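Local coordinates for exopolyphosphatase (Aquifex aeolicus, PDB 1T6C), which probably hydrolyses phosphoanhydride bonds of polyphosphate or guanosine pentaphosphate, as a calcium-bound member of the Ppx/GppA phosphatase family with an actin-like fold, at residues 13-18 and 80-85; 26-31 and 38-43; 246-251 and 273-278. All blocks are in the same frame, centred on the assembly; numbering follows the deposited sequence. Where two conformers were deposited one is given.

Interaction 1: residues 13-18 and 80-85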
loop_
_atom_site.group_PDB
_atom_site.type_symbol
_atom_site.label_atom_id
_atom_site.label_comp_id
_atom_site.label_asym_id
_atom_site.label_seq_id
_atom_site.Cartn_x
_atom_site.Cartn_y
_atom_site.Cartn_z
ATOM N N ARG A 13 -12.189 -6.634 19.739
ATOM C CA ARG A 13 -11.914 -5.582 18.766
ATOM C C ARG A 13 -10.438 -5.202 18.797
ATOM O O ARG A 13 -9.805 -5.150 19.863
ATOM C CB ARG A 13 -12.786 -4.373 19.037
ATOM C CG ARG A 13 -14.251 -4.654 18.824
ATOM C CD ARG A 13 -15.123 -3.545 19.297
ATOM N NE ARG A 13 -16.482 -3.730 18.830
ATOM C CZ ARG A 13 -17.447 -2.883 19.103
ATOM N NH1 ARG A 13 -17.210 -1.785 19.823
ATOM N NH2 ARG A 13 -18.655 -3.100 18.636
ATOM N N VAL A 14 -9.887 -4.928 17.609
ATOM C CA VAL A 14 -8.477 -4.566 17.415
ATOM C C VAL A 14 -8.438 -3.388 16.453
ATOM O O VAL A 14 -9.373 -3.162 15.690
ATOM C CB VAL A 14 -7.632 -5.777 16.903
ATOM C CG1 VAL A 14 -7.716 -6.898 17.931
ATOM C CG2 VAL A 14 -8.061 -6.254 15.550
ATOM N N ALA A 15 -7.381 -2.605 16.530
ATOM C CA ALA A 15 -7.247 -1.448 15.671
ATOM C C ALA A 15 -5.824 -1.214 15.239
ATOM O O ALA A 15 -4.869 -1.562 15.936
ATOM C CB ALA A 15 -7.720 -0.233 16.381
ATOM N N SER A 16 -5.705 -0.541 14.099
ATOM C CA SER A 16 -4.428 -0.111 13.566
ATOM C C SER A 16 -4.517 1.355 13.239
ATOM O O SER A 16 -5.583 1.825 12.841
ATOM C CB SER A 16 -3.997 -0.905 12.315
ATOM O OG SER A 16 -4.846 -0.649 11.237
ATOM N N ILE A 17 -3.407 2.049 13.435
ATOM C CA ILE A 17 -3.252 3.454 13.012
ATOM C C ILE A 17 -2.000 3.475 12.162
ATOM O O ILE A 17 -0.964 2.935 12.549
ATOM C CB ILE A 17 -3.118 4.348 14.221
ATOM C CG1 ILE A 17 -4.431 4.392 15.000
ATOM C CG2 ILE A 17 -2.687 5.728 13.788
ATOM C CD1 ILE A 17 -4.351 5.149 16.298
ATOM N N ASP A 18 -2.102 4.077 10.986
ATOM C CA ASP A 18 -0.977 4.277 10.085
ATOM C C ASP A 18 -0.808 5.764 9.795
ATOM O O ASP A 18 -1.727 6.419 9.341
ATOM C CB ASP A 18 -1.031 3.405 8.840
ATOM C CG ASP A 18 -2.134 3.713 7.966
ATOM O OD1 ASP A 18 -3.299 3.494 8.399
ATOM O OD2 ASP A 18 -1.949 4.156 6.802
ATOM N N PHE A 80 -15.054 2.511 21.732
ATOM C CA PHE A 80 -15.344 1.240 21.070
ATOM C C PHE A 80 -14.753 0.061 21.834
ATOM O O PHE A 80 -14.905 -1.096 21.402
ATOM C CB PHE A 80 -14.740 1.205 19.662
ATOM C CG PHE A 80 -15.627 1.732 18.581
ATOM C CD1 PHE A 80 -15.912 3.078 18.477
ATOM C CD2 PHE A 80 -16.136 0.852 17.602
ATOM C CE1 PHE A 80 -16.708 3.570 17.447
ATOM C CE2 PHE A 80 -16.950 1.330 16.570
ATOM C CZ PHE A 80 -17.235 2.682 16.491
ATOM N N LYS A 81 -14.077 0.328 22.944
ATOM C CA LYS A 81 -13.492 -0.728 23.781
ATOM C C LYS A 81 -12.560 -1.639 22.977
ATOM O O LYS A 81 -12.629 -2.865 23.037
ATOM C CB LYS A 81 -14.599 -1.517 24.493
ATOM C CG LYS A 81 -15.260 -0.700 25.602
ATOM C CD LYS A 81 -15.984 -1.609 26.631
ATOM C CE LYS A 81 -16.436 -0.783 27.851
ATOM N NZ LYS A 81 -17.601 0.049 27.476
ATOM N N VAL A 82 -11.704 -1.020 22.190
ATOM C CA VAL A 82 -10.718 -1.765 21.411
ATOM C C VAL A 82 -9.672 -2.295 22.363
ATOM O O VAL A 82 -9.116 -1.548 23.146
ATOM C CB VAL A 82 -10.061 -0.866 20.344
ATOM C CG1 VAL A 82 -8.930 -1.623 19.654
ATOM C CG2 VAL A 82 -11.105 -0.350 19.363
ATOM N N GLU A 83 -9.438 -3.588 22.319
ATOM C CA GLU A 83 -8.529 -4.250 23.258
ATOM C C GLU A 83 -7.054 -4.262 22.848
ATOM O O GLU A 83 -6.165 -4.278 23.704
ATOM C CB GLU A 83 -9.046 -5.657 23.513
ATOM C CG GLU A 83 -10.295 -5.587 24.409
ATOM C CD GLU A 83 -10.827 -6.946 24.823
ATOM O OE1 GLU A 83 -10.269 -7.556 25.770
ATOM O OE2 GLU A 83 -11.802 -7.389 24.204
ATOM N N ARG A 84 -6.788 -4.252 21.543
ATOM C CA ARG A 84 -5.413 -4.265 21.033
ATOM C C ARG A 84 -5.296 -3.220 19.945
ATOM O O ARG A 84 -6.105 -3.233 19.017
ATOM C CB ARG A 84 -5.012 -5.626 20.468
ATOM C CG ARG A 84 -5.170 -6.795 21.435
ATOM C CD ARG A 84 -4.638 -8.121 20.885
ATOM N NE ARG A 84 -3.198 -8.008 20.705
ATOM C CZ ARG A 84 -2.252 -8.454 21.551
ATOM N NH1 ARG A 84 -2.541 -9.145 22.645
ATOM N NH2 ARG A 84 -0.983 -8.229 21.255
ATOM N N VAL A 85 -4.309 -2.343 20.094
ATOM C CA VAL A 85 -4.058 -1.221 19.188
ATOM C C VAL A 85 -2.577 -1.220 18.828
ATOM O O VAL A 85 -1.715 -1.321 19.720
ATOM C CB VAL A 85 -4.364 0.108 19.858
ATOM C CG1 VAL A 85 -4.018 1.265 18.925
ATOM C CG2 VAL A 85 -5.782 0.159 20.310
HETATM O O HOH W 1 -12.831 -5.794 22.424
#

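Interaction 2: residues 26-31 and 38-43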
loop_
_atom_site.group_PDB
_atom_site.type_symbol
_atom_site.label_atom_id
_atom_site.label_comp_id
_atom_site.label_asym_id
_atom_site.label_seq_id
_atom_site.Cartn_x
_atom_site.Cartn_y
_atom_site.Cartn_z
ATOM N N LEU A 26 -7.108 5.283 10.590
ATOM C CA LEU A 26 -7.538 4.393 11.678
ATOM C C LEU A 26 -8.406 3.285 11.073
ATOM O O LEU A 26 -9.288 3.546 10.248
ATOM C CB LEU A 26 -8.382 5.165 12.692
ATOM C CG LEU A 26 -9.115 4.329 13.754
ATOM C CD1 LEU A 26 -8.119 3.659 14.719
ATOM C CD2 LEU A 26 -10.152 5.171 14.502
ATOM N N THR A 27 -8.155 2.050 11.485
ATOM C CA THR A 27 -8.960 0.908 11.117
ATOM C C THR A 27 -9.300 0.087 12.363
ATOM O O THR A 27 -8.420 -0.251 13.109
ATOM C CB THR A 27 -8.207 0.009 10.091
ATOM O OG1 THR A 27 -7.714 0.805 8.994
ATOM C CG2 THR A 27 -9.156 -1.044 9.501
ATOM N N ILE A 28 -10.578 -0.180 12.592
ATOM C CA ILE A 28 -11.034 -0.964 13.737
ATOM C C ILE A 28 -11.723 -2.189 13.177
ATOM O O ILE A 28 -12.546 -2.065 12.265
ATOM C CB ILE A 28 -11.995 -0.205 14.663
ATOM C CG1 ILE A 28 -11.371 1.099 15.193
ATOM C CG2 ILE A 28 -12.398 -1.094 15.824
ATOM C CD1 ILE A 28 -12.241 1.887 16.157
ATOM N N ALA A 29 -11.390 -3.358 13.720
ATOM C CA ALA A 29 -11.978 -4.612 13.269
ATOM C C ALA A 29 -12.477 -5.377 14.484
ATOM O O ALA A 29 -11.991 -5.174 15.600
ATOM C CB ALA A 29 -10.992 -5.398 12.525
ATOM N N GLN A 30 -13.457 -6.239 14.258
ATOM C CA GLN A 30 -13.813 -7.265 15.253
ATOM C C GLN A 30 -13.317 -8.610 14.787
ATOM O O GLN A 30 -13.286 -8.878 13.596
ATOM C CB GLN A 30 -15.327 -7.285 15.488
ATOM C CG GLN A 30 -16.167 -7.634 14.311
ATOM C CD GLN A 30 -17.526 -8.263 14.697
ATOM O OE1 GLN A 30 -17.953 -9.284 14.102
ATOM N NE2 GLN A 30 -18.197 -7.658 15.677
ATOM N N ILE A 31 -12.898 -9.450 15.732
ATOM C CA ILE A 31 -12.585 -10.822 15.430
ATOM C C ILE A 31 -13.629 -11.694 16.143
ATOM O O ILE A 31 -13.823 -11.564 17.344
ATOM C CB ILE A 31 -11.129 -11.185 15.816
ATOM C CG1 ILE A 31 -10.853 -12.669 15.555
ATOM C CG2 ILE A 31 -10.857 -10.882 17.220
ATOM C CD1 ILE A 31 -10.370 -12.992 14.146
ATOM N N ILE A 38 -14.059 -5.532 9.333
ATOM C CA ILE A 38 -13.770 -4.133 9.597
ATOM C C ILE A 38 -15.066 -3.443 9.967
ATOM O O ILE A 38 -16.041 -3.521 9.226
ATOM C CB ILE A 38 -13.180 -3.460 8.310
ATOM C CG1 ILE A 38 -12.056 -4.308 7.687
ATOM C CG2 ILE A 38 -12.720 -2.057 8.620
ATOM C CD1 ILE A 38 -11.015 -4.792 8.656
ATOM N N ILE A 39 -15.067 -2.744 11.092
ATOM C CA ILE A 39 -16.255 -2.063 11.599
ATOM C C ILE A 39 -16.157 -0.543 11.661
ATOM O O ILE A 39 -17.162 0.142 11.808
ATOM C CB ILE A 39 -16.651 -2.648 12.970
ATOM C CG1 ILE A 39 -15.551 -2.416 14.015
ATOM C CG2 ILE A 39 -16.945 -4.151 12.816
ATOM C CD1 ILE A 39 -15.981 -2.710 15.407
ATOM N N LEU A 40 -14.945 -0.009 11.545
ATOM C CA LEU A 40 -14.781 1.421 11.470
ATOM C C LEU A 40 -13.484 1.770 10.774
ATOM O O LEU A 40 -12.478 1.146 11.008
ATOM C CB LEU A 40 -14.816 2.063 12.848
ATOM C CG LEU A 40 -15.050 3.571 12.783
ATOM C CD1 LEU A 40 -16.546 3.861 12.864
ATOM C CD2 LEU A 40 -14.352 4.257 13.882
ATOM N N GLU A 41 -13.534 2.782 9.917
ATOM C CA GLU A 41 -12.340 3.335 9.293
ATOM C C GLU A 41 -12.446 4.835 9.304
ATOM O O GLU A 41 -13.539 5.369 9.059
ATOM C CB GLU A 41 -12.185 2.856 7.843
ATOM C CG GLU A 41 -11.925 1.367 7.745
ATOM C CD GLU A 41 -12.144 0.814 6.369
ATOM O OE1 GLU A 41 -13.330 0.759 5.937
ATOM O OE2 GLU A 41 -11.141 0.391 5.739
ATOM N N ARG A 42 -11.333 5.515 9.595
ATOM C CA ARG A 42 -11.226 6.965 9.443
ATOM C C ARG A 42 -9.930 7.323 8.728
ATOM O O ARG A 42 -8.925 6.606 8.783
ATOM C CB ARG A 42 -11.218 7.684 10.805
ATOM C CG ARG A 42 -12.475 7.587 11.581
ATOM C CD ARG A 42 -13.601 8.408 10.958
ATOM N NE ARG A 42 -14.845 8.367 11.714
ATOM C CZ ARG A 42 -15.804 7.467 11.536
ATOM N NH1 ARG A 42 -15.652 6.540 10.623
ATOM N NH2 ARG A 42 -16.915 7.504 12.255
ATOM N N GLY A 43 -9.941 8.461 8.052
ATOM C CA GLY A 43 -8.782 8.947 7.350
ATOM C C GLY A 43 -8.787 10.453 7.424
ATOM O O GLY A 43 -9.844 11.077 7.286
HETATM O O HOH W 2 -8.703 1.648 6.558
#

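Interaction 3: residues 246-251 and 273-278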
loop_
_atom_site.group_PDB
_atom_site.type_symbol
_atom_site.label_atom_id
_atom_site.label_comp_id
_atom_site.label_asym_id
_atom_site.label_seq_id
_atom_site.Cartn_x
_atom_site.Cartn_y
_atom_site.Cartn_z
ATOM N N LYS A 246 -2.878 -4.851 -22.043
ATOM C CA LYS A 246 -3.869 -4.071 -22.774
ATOM C C LYS A 246 -4.206 -2.765 -22.055
ATOM O O LYS A 246 -4.344 -1.722 -22.706
ATOM C CB LYS A 246 -5.094 -4.914 -23.087
ATOM C CG LYS A 246 -4.811 -5.829 -24.254
ATOM C CD LYS A 246 -5.871 -6.913 -24.380
ATOM C CE LYS A 246 -6.602 -6.861 -25.712
ATOM N NZ LYS A 246 -7.731 -7.843 -25.696
ATOM N N TRP A 247 -4.260 -2.787 -20.721
ATOM C CA TRP A 247 -4.470 -1.536 -19.956
ATOM C C TRP A 247 -3.276 -0.590 -20.032
ATOM O O TRP A 247 -3.442 0.644 -20.092
ATOM C CB TRP A 247 -4.854 -1.826 -18.493
ATOM C CG TRP A 247 -6.269 -2.250 -18.385
ATOM C CD1 TRP A 247 -6.743 -3.503 -18.172
ATOM C CD2 TRP A 247 -7.410 -1.426 -18.619
ATOM N NE1 TRP A 247 -8.117 -3.507 -18.232
ATOM C CE2 TRP A 247 -8.552 -2.233 -18.501
ATOM C CE3 TRP A 247 -7.587 -0.057 -18.886
ATOM C CZ2 TRP A 247 -9.826 -1.744 -18.670
ATOM C CZ3 TRP A 247 -8.854 0.417 -19.038
ATOM C CH2 TRP A 247 -9.954 -0.414 -18.927
ATOM N N PHE A 248 -2.060 -1.133 -19.984
ATOM C CA PHE A 248 -0.872 -0.321 -20.191
ATOM C C PHE A 248 -0.931 0.374 -21.559
ATOM O O PHE A 248 -0.739 1.569 -21.680
ATOM C CB PHE A 248 0.421 -1.138 -20.056
ATOM C CG PHE A 248 1.637 -0.268 -20.030
ATOM C CD1 PHE A 248 2.140 0.212 -18.828
ATOM C CD2 PHE A 248 2.254 0.126 -21.202
ATOM C CE1 PHE A 248 3.226 1.090 -18.795
ATOM C CE2 PHE A 248 3.330 0.954 -21.166
ATOM C CZ PHE A 248 3.816 1.443 -19.957
ATOM N N ASP A 249 -1.255 -0.386 -22.589
ATOM C CA ASP A 249 -1.324 0.159 -23.931
ATOM C C ASP A 249 -2.431 1.212 -24.090
ATOM O O ASP A 249 -2.268 2.175 -24.845
ATOM C CB ASP A 249 -1.507 -0.967 -24.935
ATOM C CG ASP A 249 -0.265 -1.816 -25.091
ATOM O OD1 ASP A 249 0.862 -1.436 -24.654
ATOM O OD2 ASP A 249 -0.376 -2.948 -25.603
ATOM N N THR A 250 -3.514 1.074 -23.334
ATOM C CA THR A 250 -4.609 2.023 -23.336
ATOM C C THR A 250 -4.164 3.319 -22.701
ATOM O O THR A 250 -4.282 4.395 -23.286
ATOM C CB THR A 250 -5.792 1.413 -22.558
ATOM O OG1 THR A 250 -6.330 0.333 -23.335
ATOM C CG2 THR A 250 -6.934 2.359 -22.374
ATOM N N PHE A 251 -3.607 3.224 -21.505
ATOM C CA PHE A 251 -3.240 4.450 -20.787
ATOM C C PHE A 251 -2.063 5.169 -21.426
ATOM O O PHE A 251 -1.965 6.384 -21.356
ATOM C CB PHE A 251 -2.984 4.159 -19.310
ATOM C CG PHE A 251 -4.223 4.042 -18.525
ATOM C CD1 PHE A 251 -4.659 2.834 -18.075
ATOM C CD2 PHE A 251 -4.994 5.165 -18.277
ATOM C CE1 PHE A 251 -5.843 2.748 -17.325
ATOM C CE2 PHE A 251 -6.185 5.067 -17.591
ATOM C CZ PHE A 251 -6.599 3.857 -17.106
ATOM N N VAL A 273 0.424 9.247 -12.624
ATOM C CA VAL A 273 1.304 8.131 -12.246
ATOM C C VAL A 273 0.805 6.710 -12.475
ATOM O O VAL A 273 1.606 5.781 -12.365
ATOM C CB VAL A 273 1.771 8.243 -10.771
ATOM C CG1 VAL A 273 2.439 9.587 -10.534
ATOM C CG2 VAL A 273 0.597 8.010 -9.826
ATOM N N ILE A 274 -0.478 6.522 -12.805
ATOM C CA ILE A 274 -1.019 5.169 -12.927
ATOM C C ILE A 274 -0.296 4.386 -13.991
ATOM O O ILE A 274 -0.114 3.182 -13.803
ATOM C CB ILE A 274 -2.563 5.161 -13.142
ATOM C CG1 ILE A 274 -3.079 3.733 -12.903
ATOM C CG2 ILE A 274 -2.953 5.759 -14.485
ATOM C CD1 ILE A 274 -4.578 3.671 -12.932
ATOM N N LEU A 275 0.172 5.019 -15.072
ATOM C CA LEU A 275 0.825 4.243 -16.140
ATOM C C LEU A 275 2.102 3.546 -15.627
ATOM O O LEU A 275 2.340 2.359 -15.873
ATOM C CB LEU A 275 1.144 5.151 -17.341
ATOM C CG LEU A 275 1.758 4.436 -18.542
ATOM C CD1 LEU A 275 0.753 3.451 -19.170
ATOM C CD2 LEU A 275 2.265 5.448 -19.568
ATOM N N ALA A 276 2.917 4.261 -14.886
ATOM C CA ALA A 276 4.123 3.719 -14.263
ATOM C C ALA A 276 3.788 2.589 -13.340
ATOM O O ALA A 276 4.496 1.568 -13.319
ATOM C CB ALA A 276 4.915 4.824 -13.496
ATOM N N GLY A 277 2.717 2.735 -12.561
ATOM C CA GLY A 277 2.273 1.666 -11.695
ATOM C C GLY A 277 1.925 0.424 -12.473
ATOM O O GLY A 277 2.296 -0.672 -12.095
ATOM N N ILE A 278 1.157 0.592 -13.544
ATOM C CA ILE A 278 0.753 -0.561 -14.350
ATOM C C ILE A 278 1.998 -1.243 -14.895
ATOM O O ILE A 278 2.080 -2.473 -14.898
ATOM C CB ILE A 278 -0.174 -0.136 -15.483
ATOM C CG1 ILE A 278 -1.488 0.403 -14.940
ATOM C CG2 ILE A 278 -0.488 -1.331 -16.376
ATOM C CD1 ILE A 278 -2.295 1.134 -16.003
#

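Interaction 1: residues 13-18 and 80-85
Ala15 packs against Val82 where strand 12-19 runs parallel to the start of strand 84-89. Val82 CG1 does the touching. It lies 3.8 Å from Ala15 CB and also rests against the backbone O of Arg13. A first torsion of 174° swings this methyl away from Val82's own N and over to the first strand. Beside it the backbones are joined by two bonds. Ala15 N gives its hydrogen to Arg84 O at 2.9 Å. Glu83 N bonds to Arg13 O at 2.9 Å. On the face opposite Ala15, Val14 CG1 leans on the CB of Arg84. Val82, Ala15 and Val14, with these backbone bonds, make the tight part of the contact. The guanidinium of Arg84 turns out of the pair to Glu308 and Glu312, with which it forms salt bridges.

The end at Arg13 is looser and wetter. The extended chain of Arg13 carries NH1 to Phe80 O at 2.9 Å, with an N-H...O angle of 158°. The carbonyl oxygen lies near the guanidinium plane, and the phenyl ring is tilted 44° from that plane. Arg13 NH1 also lies 3.6 Å from Phe80 CD2. A water links Arg13 N, Lys81 O and Glu83 OE2, and the bond to OE2 is short at 2.6 Å. Lys81, with positive phi, ends the preceding helix in a Schellman motif. Cutting Arg13 back to an alanine is likely to leave Phe80 O without its guanidinium donor and the ring without this neighbour.

The pair forms parallel strands within the five-stranded sheet. Helix 60-79 packs on the face of Ala15 and Val85, through Ile77. Helix 300-313 packs on the face of Val14, through Leu305. Strand 23-32 flanks strand 12-19 on its other edge.

Interaction 2: residues 26-31 and 38-43
Ile28 meets both Ile39 and Leu40, the two residues that form a classic beta bulge opposite it. Its O accepts from Ile39 N at 2.9 Å and from Leu40 N at 3.2 Å. Its N bonds to Leu40 O at 2.8 Å. The Ile28 side chain can be followed outward. Ile28 CB lies against Leu40 O and CB, 3.9 and 4.0 Å away. There the chain branches. CG2, on the far side of CB from the Ile28 N, turns to Ile39 and meets its CG1 at 3.9 Å. The other branch ends in CD1, which touches Leu40 CD2 at 3.9 Å. The Ile28 and Leu40 side chains thus run alongside each other.

On the other face Thr27 CG2 touches Ile38 CG2, and Ala29 CB touches Ile38 CD1. A water joins Thr27 OG1 to Glu41 OE2. Past the bulge, Leu26 and Arg42 form a hydrogen-bonded pair, with two backbone bonds of 2.9 Å between N and O of each.

The contact lies within the hairpin of strands 23-32 and 35-45. Strand 12-19 continues the sheet beyond 23-32, while 35-45 is an edge strand of the sheet within this chain. Helix 60-79 packs on Leu26 and Arg42, and Leu305 of helix 300-313 packs on Thr27, Ala29 and Ile38.

Interaction 3: residues 246-251 and 273-278
Ile274 opens the contact from the second helix with CG2, which lies over one face of the Phe251 ring. The approach is light, 4.3 Å from CG2 to Phe251 CD2.

Leu275 follows and reaches further. A chi1 of -177° stretches Leu275 away from its own N and out to Phe248. Its CD1 sits over the face of that ring, 3.6 Å from the centroid and 17° off the ring normal. This is a CH-pi contact, and the two side chains cross at about a right angle. The same methyl also touches Phe251 CB at 3.8 Å. It therefore fits between the two phenylalanines. The O of Leu275 lies 3.3 Å from Phe248 CE1.

One turn on comes Ile278. Its two branches divide the work. CG2 meets the edge of the Phe248 ring, near its plane, and touches Phe248 CB at 3.8 Å. Ile278 CD1 meets Phe251 CD1 at 3.6 Å, with the side chains about perpendicular.

No hydrogen bond crosses the contact. The rings are shared with other parts of the chain: Phe248 also meets Phe192, and Phe251 meets Phe263. The segment axes come within 9.5 Å at 155°. The arrangement is that of buried antiparallel helix packing, here between helices 241-251 and 274-288 of the half of the actin-like fold that holds the calcium ion.

Overall arrangement
Interactions 1 and 2 belong to one five-stranded sheet, and their centres are 8 Å apart. They meet between strands 12-19 and 23-32, where Val14 O and Ala29 N probably form a hydrogen bond. Along the chain, interaction 2 falls between the two segments of interaction 1, and interaction 3 comes after both. Interaction 3 joins two helices on the opposite side of the chain's centre. Its centre lies about 37 Å from that of interaction 1 and about 31 Å from that of interaction 2. Each half has its own sheet and helices, as in other actin-like folds. The calcium ion is bound on the half of interaction 3.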